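Local coordinates for hypothetical conserved protein TTC0263 (Thermus thermophilus, PDB 2PL2), which is of unknown function but belongs to the tetratricopeptide repeat family, an all-helical fold of stacked antiparallel helix pairs whose members commonly serve as protein-binding scaffolds, at residues 38-43 with 70-75; 169-174 with 189-194; 122-127 with 138-143. All coordinates share one frame; numbering follows the deposited sequence.

Interaction 1 of 3, residues 38-43 with 70-75; sequences DPEALY and PRYLGG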
loop_
_atom_site.group_PDB
_atom_site.type_symbol
_atom_site.label_atom_id
_atom_site.label_comp_id
_atom_site.label_asym_id
_atom_site.label_seq_id
_atom_site.Cartn_x
_atom_site.Cartn_y
_atom_site.Cartn_z
ATOM N N ASP A 38 -26.381 -0.021 -6.412
ATOM C CA ASP A 38 -25.473 0.392 -7.473
ATOM C C ASP A 38 -24.122 -0.325 -7.453
ATOM O O ASP A 38 -23.276 -0.060 -6.605
ATOM C CB ASP A 38 -25.275 1.900 -7.406
ATOM C CG ASP A 38 -24.859 2.483 -8.730
ATOM O OD1 ASP A 38 -25.535 2.194 -9.744
ATOM O OD2 ASP A 38 -23.859 3.228 -8.761
ATOM N N PRO A 39 -23.910 -1.251 -8.401
ATOM C CA PRO A 39 -22.660 -2.013 -8.489
ATOM C C PRO A 39 -21.418 -1.156 -8.767
ATOM O O PRO A 39 -20.327 -1.464 -8.282
ATOM C CB PRO A 39 -22.952 -3.014 -9.612
ATOM C CG PRO A 39 -23.846 -2.248 -10.504
ATOM C CD PRO A 39 -24.793 -1.573 -9.536
ATOM N N GLU A 40 -21.584 -0.094 -9.555
ATOM C CA GLU A 40 -20.470 0.783 -9.877
ATOM C C GLU A 40 -19.883 1.431 -8.620
ATOM O O GLU A 40 -18.664 1.476 -8.467
ATOM C CB GLU A 40 -20.890 1.856 -10.877
ATOM C CG GLU A 40 -19.758 2.825 -11.205
ATOM C CD GLU A 40 -20.035 3.684 -12.429
ATOM O OE1 GLU A 40 -21.170 4.201 -12.573
ATOM O OE2 GLU A 40 -19.098 3.854 -13.244
ATOM N N ALA A 41 -20.732 1.917 -7.718
ATOM C CA ALA A 41 -20.228 2.511 -6.483
ATOM C C ALA A 41 -19.536 1.432 -5.639
ATOM O O ALA A 41 -18.436 1.667 -5.123
ATOM C CB ALA A 41 -21.364 3.163 -5.697
ATOM N N LEU A 42 -20.168 0.257 -5.527
ATOM C CA LEU A 42 -19.631 -0.879 -4.759
ATOM C C LEU A 42 -18.301 -1.329 -5.329
ATOM O O LEU A 42 -17.405 -1.770 -4.608
ATOM C CB LEU A 42 -20.584 -2.080 -4.806
ATOM C CG LEU A 42 -21.842 -2.175 -3.949
ATOM C CD1 LEU A 42 -22.621 -3.438 -4.339
ATOM C CD2 LEU A 42 -21.464 -2.225 -2.475
ATOM N N TYR A 43 -18.207 -1.266 -6.650
ATOM C CA TYR A 43 -16.986 -1.645 -7.345
ATOM C C TYR A 43 -15.868 -0.689 -6.920
ATOM O O TYR A 43 -14.815 -1.124 -6.452
ATOM C CB TYR A 43 -17.183 -1.554 -8.865
ATOM C CG TYR A 43 -15.880 -1.431 -9.638
ATOM C CD1 TYR A 43 -15.018 -2.517 -9.776
ATOM C CD2 TYR A 43 -15.513 -0.219 -10.222
ATOM C CE1 TYR A 43 -13.820 -2.401 -10.484
ATOM C CE2 TYR A 43 -14.323 -0.088 -10.920
ATOM C CZ TYR A 43 -13.479 -1.181 -11.054
ATOM O OH TYR A 43 -12.300 -1.039 -11.757
ATOM N N PRO A 70 -23.537 -10.651 -12.336
ATOM C CA PRO A 70 -22.548 -11.545 -12.946
ATOM C C PRO A 70 -22.052 -11.110 -14.335
ATOM O O PRO A 70 -21.105 -11.689 -14.873
ATOM C CB PRO A 70 -23.290 -12.876 -12.994
ATOM C CG PRO A 70 -24.692 -12.446 -13.282
ATOM C CD PRO A 70 -24.879 -11.271 -12.352
ATOM N N ARG A 71 -22.704 -10.106 -14.914
ATOM C CA ARG A 71 -22.334 -9.610 -16.233
ATOM C C ARG A 71 -21.375 -8.431 -16.149
ATOM O O ARG A 71 -20.793 -8.018 -17.159
ATOM C CB ARG A 71 -23.588 -9.206 -17.013
ATOM C CG ARG A 71 -24.321 -10.389 -17.621
ATOM C CD ARG A 71 -25.644 -9.978 -18.239
ATOM N NE ARG A 71 -26.135 -10.995 -19.162
ATOM C CZ ARG A 71 -25.649 -11.174 -20.386
ATOM N NH1 ARG A 71 -24.667 -10.394 -20.828
ATOM N NH2 ARG A 71 -26.128 -12.141 -21.159
ATOM N N TYR A 72 -21.219 -7.895 -14.940
ATOM C CA TYR A 72 -20.329 -6.768 -14.686
ATOM C C TYR A 72 -18.927 -7.290 -14.359
ATOM O O TYR A 72 -18.755 -8.095 -13.434
ATOM C CB TYR A 72 -20.874 -5.951 -13.521
ATOM C CG TYR A 72 -20.117 -4.682 -13.216
ATOM C CD1 TYR A 72 -19.933 -3.708 -14.192
ATOM C CD2 TYR A 72 -19.664 -4.412 -11.919
ATOM C CE1 TYR A 72 -19.327 -2.485 -13.886
ATOM C CE2 TYR A 72 -19.062 -3.200 -11.601
ATOM C CZ TYR A 72 -18.902 -2.241 -12.590
ATOM O OH TYR A 72 -18.355 -1.025 -12.276
ATOM N N LEU A 73 -17.932 -6.836 -15.120
ATOM C CA LEU A 73 -16.549 -7.267 -14.924
ATOM C C LEU A 73 -15.985 -6.828 -13.583
ATOM O O LEU A 73 -15.129 -7.501 -13.020
ATOM C CB LEU A 73 -15.662 -6.720 -16.043
ATOM C CG LEU A 73 -15.820 -7.374 -17.412
ATOM C CD1 LEU A 73 -14.903 -6.682 -18.400
ATOM C CD2 LEU A 73 -15.490 -8.866 -17.312
ATOM N N GLY A 74 -16.457 -5.688 -13.089
ATOM C CA GLY A 74 -15.994 -5.169 -11.810
ATOM C C GLY A 74 -15.915 -6.194 -10.700
ATOM O O GLY A 74 -14.889 -6.312 -10.034
ATOM N N GLY A 75 -16.997 -6.943 -10.511
ATOM C CA GLY A 75 -17.043 -7.960 -9.474
ATOM C C GLY A 75 -15.887 -8.940 -9.503
ATOM O O GLY A 75 -15.256 -9.209 -8.471
#

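Interaction 2 of 3, residues 169-174 with 189-194; sequences EALAQY and VRYASA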
loop_
_atom_site.group_PDB
_atom_site.type_symbol
_atom_site.label_atom_id
_atom_site.label_comp_id
_atom_site.label_asym_id
_atom_site.label_seq_id
_atom_site.Cartn_x
_atom_site.Cartn_y
_atom_site.Cartn_z
ATOM N N GLU A 169 15.807 -7.948 -21.217
ATOM C CA GLU A 169 14.445 -7.820 -21.730
ATOM C C GLU A 169 13.571 -6.965 -20.813
ATOM O O GLU A 169 12.688 -6.240 -21.272
ATOM C CB GLU A 169 13.833 -9.213 -21.917
ATOM C CG GLU A 169 14.413 -9.982 -23.117
ATOM C CD GLU A 169 14.040 -11.462 -23.136
ATOM O OE1 GLU A 169 14.613 -12.226 -22.330
ATOM O OE2 GLU A 169 13.178 -11.860 -23.955
ATOM N N ALA A 170 13.824 -7.042 -19.512
ATOM C CA ALA A 170 13.068 -6.238 -18.554
ATOM C C ALA A 170 13.408 -4.769 -18.818
ATOM O O ALA A 170 12.521 -3.918 -18.965
ATOM C CB ALA A 170 13.449 -6.623 -17.117
ATOM N N LEU A 171 14.705 -4.481 -18.893
ATOM C CA LEU A 171 15.161 -3.126 -19.155
ATOM C C LEU A 171 14.553 -2.604 -20.458
ATOM O O LEU A 171 14.138 -1.450 -20.535
ATOM C CB LEU A 171 16.694 -3.102 -19.227
ATOM C CG LEU A 171 17.404 -3.555 -17.944
ATOM C CD1 LEU A 171 18.872 -3.745 -18.208
ATOM C CD2 LEU A 171 17.188 -2.536 -16.845
ATOM N N ALA A 172 14.483 -3.461 -21.476
ATOM C CA ALA A 172 13.912 -3.061 -22.763
ATOM C C ALA A 172 12.453 -2.658 -22.642
ATOM O O ALA A 172 12.000 -1.726 -23.316
ATOM C CB ALA A 172 14.058 -4.191 -23.787
ATOM N N GLN A 173 11.711 -3.355 -21.789
ATOM C CA GLN A 173 10.295 -3.041 -21.596
ATOM C C GLN A 173 10.101 -1.729 -20.829
ATOM O O GLN A 173 9.120 -0.999 -21.065
ATOM C CB GLN A 173 9.582 -4.192 -20.876
ATOM C CG GLN A 173 9.378 -5.439 -21.757
ATOM C CD GLN A 173 8.374 -5.196 -22.855
ATOM O OE1 GLN A 173 7.642 -4.209 -22.834
ATOM N NE2 GLN A 173 8.321 -6.097 -23.818
ATOM N N TYR A 174 11.027 -1.416 -19.920
ATOM C CA TYR A 174 10.923 -0.157 -19.174
ATOM C C TYR A 174 11.224 0.997 -20.128
ATOM O O TYR A 174 10.526 2.022 -20.134
ATOM C CB TYR A 174 11.907 -0.129 -17.987
ATOM C CG TYR A 174 11.465 -0.933 -16.772
ATOM C CD1 TYR A 174 10.239 -0.694 -16.166
ATOM C CD2 TYR A 174 12.299 -1.880 -16.194
ATOM C CE1 TYR A 174 9.854 -1.369 -15.027
ATOM C CE2 TYR A 174 11.931 -2.566 -15.048
ATOM C CZ TYR A 174 10.701 -2.303 -14.463
ATOM O OH TYR A 174 10.302 -2.971 -13.321
ATOM N N VAL A 189 12.063 5.263 -11.496
ATOM C CA VAL A 189 12.616 4.562 -10.345
ATOM C C VAL A 189 12.750 3.056 -10.583
ATOM O O VAL A 189 13.738 2.455 -10.183
ATOM C CB VAL A 189 11.744 4.783 -9.070
ATOM C CG1 VAL A 189 12.347 3.996 -7.872
ATOM C CG2 VAL A 189 11.671 6.268 -8.732
ATOM N N ARG A 190 11.761 2.433 -11.219
ATOM C CA ARG A 190 11.842 0.994 -11.456
ATOM C C ARG A 190 12.949 0.715 -12.444
ATOM O O ARG A 190 13.701 -0.242 -12.291
ATOM C CB ARG A 190 10.515 0.455 -12.000
ATOM C CG ARG A 190 9.396 0.378 -10.967
ATOM C CD ARG A 190 8.052 0.471 -11.654
ATOM N NE ARG A 190 6.939 0.489 -10.712
ATOM C CZ ARG A 190 6.399 -0.598 -10.166
ATOM N NH1 ARG A 190 6.869 -1.807 -10.470
ATOM N NH2 ARG A 190 5.382 -0.474 -9.313
ATOM N N TYR A 191 13.045 1.560 -13.467
ATOM C CA TYR A 191 14.074 1.415 -14.494
ATOM C C TYR A 191 15.435 1.541 -13.825
ATOM O O TYR A 191 16.310 0.686 -13.998
ATOM C CB TYR A 191 13.890 2.505 -15.543
ATOM C CG TYR A 191 14.787 2.383 -16.736
ATOM C CD1 TYR A 191 15.136 1.135 -17.250
ATOM C CD2 TYR A 191 15.223 3.523 -17.410
ATOM C CE1 TYR A 191 15.889 1.031 -18.410
ATOM C CE2 TYR A 191 15.969 3.429 -18.562
ATOM C CZ TYR A 191 16.297 2.183 -19.062
ATOM O OH TYR A 191 17.012 2.095 -20.227
ATOM N N ALA A 192 15.592 2.602 -13.034
ATOM C CA ALA A 192 16.842 2.851 -12.305
ATOM C C ALA A 192 17.175 1.665 -11.414
ATOM O O ALA A 192 18.241 1.057 -11.524
ATOM C CB ALA A 192 16.723 4.123 -11.453
ATOM N N SER A 193 16.246 1.322 -10.534
ATOM C CA SER A 193 16.469 0.206 -9.634
ATOM C C SER A 193 16.803 -1.071 -10.399
ATOM O O SER A 193 17.595 -1.894 -9.935
ATOM C CB SER A 193 15.239 -0.010 -8.756
ATOM O OG SER A 193 15.529 -0.961 -7.759
ATOM N N ALA A 194 16.206 -1.231 -11.577
ATOM C CA ALA A 194 16.475 -2.409 -12.388
ATOM C C ALA A 194 17.886 -2.306 -12.952
ATOM O O ALA A 194 18.614 -3.291 -12.956
ATOM C CB ALA A 194 15.450 -2.534 -13.516
#

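Interaction 3 of 3, residues 122-127 with 138-143; sequences LQRGLV and EASLKQ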
loop_
_atom_site.group_PDB
_atom_site.type_symbol
_atom_site.label_atom_id
_atom_site.label_comp_id
_atom_site.label_asym_id
_atom_site.label_seq_id
_atom_site.Cartn_x
_atom_site.Cartn_y
_atom_site.Cartn_z
ATOM N N LEU A 122 -4.132 -8.968 -17.785
ATOM C CA LEU A 122 -3.063 -8.402 -16.985
ATOM C C LEU A 122 -3.073 -9.091 -15.630
ATOM O O LEU A 122 -2.037 -9.589 -15.160
ATOM C CB LEU A 122 -3.264 -6.892 -16.803
ATOM C CG LEU A 122 -2.307 -6.261 -15.774
ATOM C CD1 LEU A 122 -0.859 -6.620 -16.137
ATOM C CD2 LEU A 122 -2.512 -4.750 -15.686
ATOM N N GLN A 123 -4.253 -9.123 -15.009
ATOM C CA GLN A 123 -4.416 -9.764 -13.709
ATOM C C GLN A 123 -4.104 -11.249 -13.803
ATOM O O GLN A 123 -3.463 -11.812 -12.919
ATOM C CB GLN A 123 -5.846 -9.588 -13.196
ATOM C CG GLN A 123 -6.002 -8.527 -12.119
ATOM C CD GLN A 123 -5.102 -8.774 -10.920
ATOM O OE1 GLN A 123 -5.078 -9.872 -10.369
ATOM N NE2 GLN A 123 -4.362 -7.747 -10.508
ATOM N N ARG A 124 -4.560 -11.887 -14.871
ATOM C CA ARG A 124 -4.312 -13.306 -15.027
ATOM C C ARG A 124 -2.813 -13.560 -15.058
ATOM O O ARG A 124 -2.335 -14.525 -14.461
ATOM C CB ARG A 124 -4.974 -13.829 -16.306
ATOM C CG ARG A 124 -5.080 -15.349 -16.369
ATOM C CD ARG A 124 -5.851 -15.810 -17.607
ATOM N NE ARG A 124 -5.156 -15.483 -18.854
ATOM C CZ ARG A 124 -5.671 -15.682 -20.063
ATOM N NH1 ARG A 124 -6.885 -16.205 -20.179
ATOM N NH2 ARG A 124 -4.984 -15.356 -21.150
ATOM N N GLY A 125 -2.068 -12.693 -15.741
ATOM C CA GLY A 125 -0.624 -12.859 -15.815
ATOM C C GLY A 125 0.043 -12.653 -14.467
ATOM O O GLY A 125 0.946 -13.391 -14.080
ATOM N N LEU A 126 -0.419 -11.644 -13.739
ATOM C CA LEU A 126 0.115 -11.338 -12.420
ATOM C C LEU A 126 -0.162 -12.503 -11.475
ATOM O O LEU A 126 0.616 -12.766 -10.555
ATOM C CB LEU A 126 -0.534 -10.062 -11.882
ATOM C CG LEU A 126 0.080 -9.405 -10.639
ATOM C CD1 LEU A 126 -0.639 -8.079 -10.362
ATOM C CD2 LEU A 126 -0.031 -10.336 -9.437
ATOM N N VAL A 127 -1.268 -13.205 -11.709
ATOM C CA VAL A 127 -1.643 -14.344 -10.881
ATOM C C VAL A 127 -0.803 -15.572 -11.209
ATOM O O VAL A 127 -0.372 -16.297 -10.307
ATOM C CB VAL A 127 -3.150 -14.676 -11.035
ATOM C CG1 VAL A 127 -3.487 -15.966 -10.278
ATOM C CG2 VAL A 127 -3.992 -13.519 -10.503
ATOM N N GLU A 138 3.666 -14.803 -19.010
ATOM C CA GLU A 138 4.132 -14.050 -20.174
ATOM C C GLU A 138 3.084 -14.006 -21.286
ATOM O O GLU A 138 2.779 -12.945 -21.843
ATOM C CB GLU A 138 5.443 -14.661 -20.690
ATOM C CG GLU A 138 5.977 -14.037 -21.983
ATOM C CD GLU A 138 7.353 -14.563 -22.378
ATOM O OE1 GLU A 138 7.921 -14.040 -23.359
ATOM O OE2 GLU A 138 7.869 -15.490 -21.716
ATOM N N ALA A 139 2.529 -15.168 -21.594
ATOM C CA ALA A 139 1.498 -15.290 -22.615
ATOM C C ALA A 139 0.286 -14.407 -22.283
ATOM O O ALA A 139 -0.260 -13.730 -23.160
ATOM C CB ALA A 139 1.069 -16.748 -22.734
ATOM N N SER A 140 -0.135 -14.409 -21.016
ATOM C CA SER A 140 -1.276 -13.604 -20.589
ATOM C C SER A 140 -0.933 -12.130 -20.688
ATOM O O SER A 140 -1.737 -11.327 -21.165
ATOM C CB SER A 140 -1.653 -13.935 -19.147
ATOM O OG SER A 140 -1.659 -15.330 -18.940
ATOM N N LEU A 141 0.263 -11.772 -20.223
ATOM C CA LEU A 141 0.694 -10.381 -20.285
ATOM C C LEU A 141 0.842 -9.929 -21.731
ATOM O O LEU A 141 0.395 -8.841 -22.099
ATOM C CB LEU A 141 1.999 -10.190 -19.515
ATOM C CG LEU A 141 1.823 -10.348 -18.001
ATOM C CD1 LEU A 141 3.106 -9.945 -17.278
ATOM C CD2 LEU A 141 0.664 -9.486 -17.523
ATOM N N LYS A 142 1.460 -10.769 -22.556
ATOM C CA LYS A 142 1.614 -10.434 -23.965
ATOM C C LYS A 142 0.220 -10.294 -24.533
ATOM O O LYS A 142 -0.050 -9.405 -25.343
ATOM C CB LYS A 142 2.397 -11.522 -24.699
ATOM C CG LYS A 142 3.859 -11.505 -24.324
ATOM C CD LYS A 142 4.732 -12.317 -25.246
ATOM C CE LYS A 142 6.197 -12.111 -24.869
ATOM N NZ LYS A 142 7.157 -12.873 -25.723
ATOM N N GLN A 143 -0.674 -11.165 -24.078
ATOM C CA GLN A 143 -2.056 -11.124 -24.525
ATOM C C GLN A 143 -2.607 -9.763 -24.123
ATOM O O GLN A 143 -3.163 -9.040 -24.945
ATOM C CB GLN A 143 -2.860 -12.242 -23.855
ATOM C CG GLN A 143 -3.803 -12.987 -24.776
ATOM C CD GLN A 143 -4.747 -12.067 -25.525
ATOM O OE1 GLN A 143 -4.315 -11.259 -26.356
ATOM N NE2 GLN A 143 -6.048 -12.191 -25.248
#

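Interaction 1 of 3, residues 38-43 with 70-75
Tyr-43 and Gly-74 mark the closest backbone approach, 5.8 Å between their CA atoms, where the first turn of helix 39-51, with Asp-38 at its N-cap position, meets the first turn of helix 73-88, just past the loop that carries Tyr-72. The main feature is an offset edge-to-face pair of tyrosines. The edge of Tyr-72 is directed at the face of Tyr-43, with ring centroids 5.9 Å apart and planes at 83°. With CG anti to the backbone N (chi1 -175°), Tyr-72 reaches across to helix 39-51. Its CE2 lies 3.7 Å from Tyr-43 CB, which sits at the ring edge and near its plane, and its OH is 3.6 Å from Tyr-43 CD2. Further along the Tyr-72 ring, CD2 is 4.3 Å from Pro-39 CB, while OH also comes near Glu-40 CA. On the same side of the ring but at its other ortho carbon, Tyr-43 CD1 meets Gly-74 CA at 3.5 Å. Gly-74 N also lies over one face of the Tyr-72 ring, 3.6 Å above the plane and offset toward the rim. Leu-65 of helix 55-68 touches both Pro-39 and Tyr-43, tying this surface contact to the intervening helix of the repeat array. With ring carbons, a phenol oxygen and aliphatic carbons doing the touching, cohesion probably rests mainly on dispersion and aromatic electrostatics rather than on directional polar bonds.

Interaction 2 of 3, residues 169-174 with 189-194
Tyr-174 meets Tyr-191 at the closest backbone approach of segments 169-174 and 189-194, 5.9 Å between CA atoms, and its side chain can be traced atom by atom across the gap. CB starts the contact, 3.5 Å from Tyr-191 CD1. From there CG lies anti to the carbonyl carbon (chi1 -78°), a torsion that lays the ring against the backbone of helix 185-195. Tyr-191 N stands 4.3 Å above the ring plane over its centre, with Arg-190 C over the same face but offset toward the rim. CD2 passes near Tyr-191 CA, and one bond further CE2 meets Ala-194 CB at 3.8 Å. Along the other rim Tyr-174 CE1 touches Arg-190 CB at 3.6 Å, and at the tip Tyr-174 OH remains beside that same methylene. The arginine therefore offers its aliphatic base to the phenol, and its chain crosses the tyrosine at about a right angle before leading away.

These are neighbouring antiparallel helices of a tetratricopeptide repeat array: the two segments run at 156° to each other with axes 9.8 Å apart, a spacing filled by the tyrosine ring. Beside it, Leu-171 CD2 packs 3.8 Å from Ala-194 CB, so that the alanine CB is shared by Leu-171 and Tyr-174. Tyr-191 reaches from helix 185-195 to helix 167-180, its CE1 lying 3.7 Å from Leu-171 O, and it also leans on Ala-175 and Leu-178 of helix 167-180. Tyr-174 also touches Ala-158 and Glu-159 of helix 151-164. Arg-20 of the second subunit packs on Tyr-174 and brings its guanidinium close to that of Arg-190, placing this edge of the contact at the interface between the two copies.

Interaction 3 of 3, residues 122-127 with 138-143
Gly-125 and Ser-140 form the centre of the contact, with Gly-125 CA 3.6 Å from Ser-140 CB. Because the glycine presents only a CA to the facing helix, the backbones approach closely: the two CA atoms are 4.9 Å apart and the segment axes 7.5 Å apart at 161°. Next to this point Leu-141 packs against the same turn of helix 118-130. Its CD2 meets Leu-122 CD1 at 3.5 Å and sits about as close to the backbone O of Leu-122, while its CG rests near Gly-125 CA. Leu-122 begins pointing away from helix 134-147, and it is the second torsion (chi2 53°) that helps bring CD1 round to the other leucine.

On the far flank Arg-124 bends at chi3 (65°), bringing the edge of its guanidinium to Ser-140. Arg-124 NE to Ser-140 OG is 3.5 Å, a proximity rather than a bond. In the next shell both groups have a stronger partner: Arg-124 NH1 forms a salt bridge with Glu-111, and Ser-140 OG bonds to the backbone O of Lys-136, one turn back in its helix. Tyr-128 packs on the serine, and Ile-153 and Ala-156 of helix 151-164 touch Leu-122. On the side of helix 134-147 that faces helix 151-164, Lys-142 NZ bridges to Glu-138 OE1 at 2.7 Å, and that carboxylate also pairs with Arg-166. Small residues at the nearest approach of antiparallel helices are a recognised trait of tetratricopeptide repeats. The pairing thus appears to rest on close apolar fit, while the charges find partners within their own helix or in neighbouring helices and loops, not across the contact.

How the interactions relate
The three contacts lie in series along one helical array and involve six different helices. Interaction 1 is a surface contact, about 34 Å between centres from interaction 2 and on the opposite side of the chain's centre; interactions 2 and 3 are partly buried. Interaction 1 joins helices separated by the intervening helix 55-68, whereas interactions 2 and 3 each pair helices adjacent in sequence. Helix 151-164 touches both of the latter, whose nearest atoms are about 6 Å apart. Tyrosines span interactions 1 and 2, while glycine and serine permit the tighter axis spacing of interaction 3. Interaction 2 alone borders the second subunit.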